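Local coordinates for protein alanine racemase (Acinetobacter baumannii, PDB 4QHR) that is a two-domain enzyme of the alanine racemase family, joining an N-terminal TIM-barrel domain to a C-terminal domain rich in beta strands, at residues T224-D229 with H326-D331. Sequence-based numbering, arbitrary orientation.
Sequences TVHDLD and HRLVDD
L328 reaches V225 and H226 with its two methyl groups. From CB, which points at the 224-229 segment but lies 5.4 Å from V225 CG2, the chain runs to CG, still 4.8 Å from that methyl. Contact begins at the fork. CD2 meets V225 CG2 at 3.9 Å, an apolar touch in which the two side chains run past one another in broadly opposed senses. CD1, extended away from the backbone, being anti to CA (chi2 167°), comes to 4.2 Å from H226 NE2, approaching the imidazole obliquely. On the other side, V225 offers CG2 rather than CG1: with chi1 at -69°, CG2 sits between the backbone N and the carbonyl carbon, facing L328, while CG1 lies beside N. No hydrogen bond crosses the interface, and the buried surface totals only 154 Å².

Both partners stand at helix starts. The short, weakly bonded helix of about 225-228 precedes strand 234-246, in the connection that follows barrel strand 207-208, whereas L328 is the N-cap residue of helix 329-335 in the C-terminal domain. T224 and D227 form a capping box: D227 N donates to T224 OG1 (3.0 Å), and T224 N donates to D227 OD2 (3.0 Å), reaching it 39° out of the carboxylate plane. At the other end, D229 has positive phi and closes a Schellman motif. R19 of helix 10-23 hydrogen-bonds the carbonyls of L228 and D229, and D330 OD2 accepts from S218 N. Within 326-331, D331 CB sits 3.6 Å above the plane of the R327 guanidinium, nearer its margin than its centre.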
loop_
_atom_site.group_PDB
_atom_site.type_symbol
_atom_site.label_atom_id
_atom_site.label_comp_id
_atom_site.label_asym_id
_atom_site.label_seq_id
_atom_site.Cartn_x
_atom_site.Cartn_y
_atom_site.Cartn_z
ATOM N N THR A 224 3.640 9.898 -22.110
ATOM C CA THR A 224 4.528 8.940 -21.468
ATOM C C THR A 224 5.787 9.640 -21.006
ATOM O O THR A 224 6.125 10.745 -21.474
ATOM C CB THR A 224 4.977 7.816 -22.429
ATOM O OG1 THR A 224 5.893 8.363 -23.371
ATOM C CG2 THR A 224 3.796 7.149 -23.135
ATOM N N VAL A 225 6.514 8.982 -20.100
ATOM C CA VAL A 225 7.799 9.529 -19.649
ATOM C C VAL A 225 8.793 9.620 -20.789
ATOM O O VAL A 225 9.689 10.473 -20.781
ATOM C CB VAL A 225 8.390 8.775 -18.457
ATOM C CG1 VAL A 225 7.541 9.051 -17.259
ATOM C CG2 VAL A 225 8.453 7.275 -18.695
ATOM N N HIS A 226 8.643 8.742 -21.774
ATOM C CA HIS A 226 9.469 8.860 -22.970
ATOM C C HIS A 226 9.183 10.130 -23.743
ATOM O O HIS A 226 10.106 10.752 -24.217
ATOM C CB HIS A 226 9.222 7.715 -23.917
ATOM C CG HIS A 226 9.507 6.400 -23.307
ATOM N ND1 HIS A 226 10.689 6.130 -22.651
ATOM C CD2 HIS A 226 8.763 5.274 -23.237
ATOM C CE1 HIS A 226 10.665 4.879 -22.218
ATOM N NE2 HIS A 226 9.513 4.339 -22.572
ATOM N N ASP A 227 7.918 10.493 -23.857
ATOM C CA ASP A 227 7.528 11.771 -24.491
ATOM C C ASP A 227 8.081 12.961 -23.748
ATOM O O ASP A 227 8.359 14.018 -24.350
ATOM C CB ASP A 227 6.015 11.974 -24.578
ATOM C CG ASP A 227 5.301 10.894 -25.378
ATOM O OD1 ASP A 227 5.890 10.409 -26.383
ATOM O OD2 ASP A 227 4.161 10.524 -24.966
ATOM N N LEU A 228 8.238 12.801 -22.442
ATOM C CA LEU A 228 8.658 13.881 -21.597
ATOM C C LEU A 228 10.121 13.927 -21.334
ATOM O O LEU A 228 10.553 14.873 -20.682
ATOM C CB LEU A 228 7.928 13.788 -20.239
ATOM C CG LEU A 228 6.404 13.858 -20.296
ATOM C CD1 LEU A 228 5.863 13.582 -18.880
ATOM C CD2 LEU A 228 5.905 15.195 -20.801
ATOM N N ASP A 229 10.856 12.936 -21.835
ATOM C CA ASP A 229 12.272 12.704 -21.574
ATOM C C ASP A 229 12.555 12.628 -20.053
ATOM O O ASP A 229 13.402 13.362 -19.517
ATOM C CB ASP A 229 13.213 13.716 -22.288
ATOM C CG ASP A 229 14.710 13.375 -22.118
ATOM O OD1 ASP A 229 15.151 12.205 -21.894
ATOM O OD2 ASP A 229 15.486 14.319 -22.215
ATOM N N HIS A 326 10.370 -1.139 -18.508
ATOM C CA HIS A 326 9.737 -1.925 -19.579
ATOM C C HIS A 326 8.250 -1.971 -19.443
ATOM O O HIS A 326 7.574 -1.872 -20.463
ATOM C CB HIS A 326 10.335 -3.324 -19.616
ATOM C CG HIS A 326 11.823 -3.285 -19.587
ATOM N ND1 HIS A 326 12.530 -3.480 -18.432
ATOM C CD2 HIS A 326 12.725 -2.940 -20.531
ATOM C CE1 HIS A 326 13.828 -3.351 -18.682
ATOM N NE2 HIS A 326 13.969 -2.997 -19.949
ATOM N N ARG A 327 7.715 -2.132 -18.241
ATOM C CA ARG A 327 6.272 -1.903 -18.013
ATOM C C ARG A 327 6.141 -0.616 -17.195
ATOM O O ARG A 327 6.570 -0.548 -16.032
ATOM C CB ARG A 327 5.665 -3.070 -17.265
ATOM C CG ARG A 327 4.172 -3.023 -16.962
ATOM C CD ARG A 327 3.323 -2.878 -18.216
ATOM N NE ARG A 327 1.894 -2.840 -17.871
ATOM C CZ ARG A 327 0.927 -2.465 -18.686
ATOM N NH1 ARG A 327 1.217 -2.091 -19.940
ATOM N NH2 ARG A 327 -0.331 -2.432 -18.236
ATOM N N LEU A 328 5.570 0.415 -17.795
ATOM C CA LEU A 328 5.584 1.754 -17.180
ATOM C C LEU A 328 4.551 1.831 -16.073
ATOM O O LEU A 328 3.395 1.431 -16.272
ATOM C CB LEU A 328 5.379 2.863 -18.203
ATOM C CG LEU A 328 6.446 2.915 -19.293
ATOM C CD1 LEU A 328 5.956 3.817 -20.395
ATOM C CD2 LEU A 328 7.782 3.409 -18.733
ATOM N N VAL A 329 4.989 2.344 -14.907
ATOM C CA VAL A 329 4.101 2.455 -13.739
ATOM C C VAL A 329 2.789 3.170 -14.079
ATOM O O VAL A 329 1.764 2.759 -13.562
ATOM C CB VAL A 329 4.785 3.095 -12.524
ATOM C CG1 VAL A 329 4.996 4.592 -12.762
ATOM C CG2 VAL A 329 3.988 2.864 -11.266
ATOM N N ASP A 330 2.802 4.203 -14.935
ATOM C CA ASP A 330 1.527 4.880 -15.321
ATOM C C ASP A 330 0.588 4.018 -16.198
ATOM O O ASP A 330 -0.614 4.243 -16.208
ATOM C CB ASP A 330 1.782 6.241 -16.016
ATOM C CG ASP A 330 2.458 7.211 -15.119
ATOM O OD1 ASP A 330 1.850 7.550 -14.093
ATOM O OD2 ASP A 330 3.598 7.601 -15.435
ATOM N N ASP A 331 1.124 3.055 -16.947
ATOM C CA ASP A 331 0.252 2.103 -17.667
ATOM C C ASP A 331 -0.397 1.121 -16.676
ATOM O O ASP A 331 -1.577 0.783 -16.782
ATOM C CB ASP A 331 1.003 1.347 -18.759
ATOM C CG ASP A 331 1.483 2.247 -19.877
ATOM O OD1 ASP A 331 0.869 3.285 -20.070
ATOM O OD2 ASP A 331 2.456 1.939 -20.558
#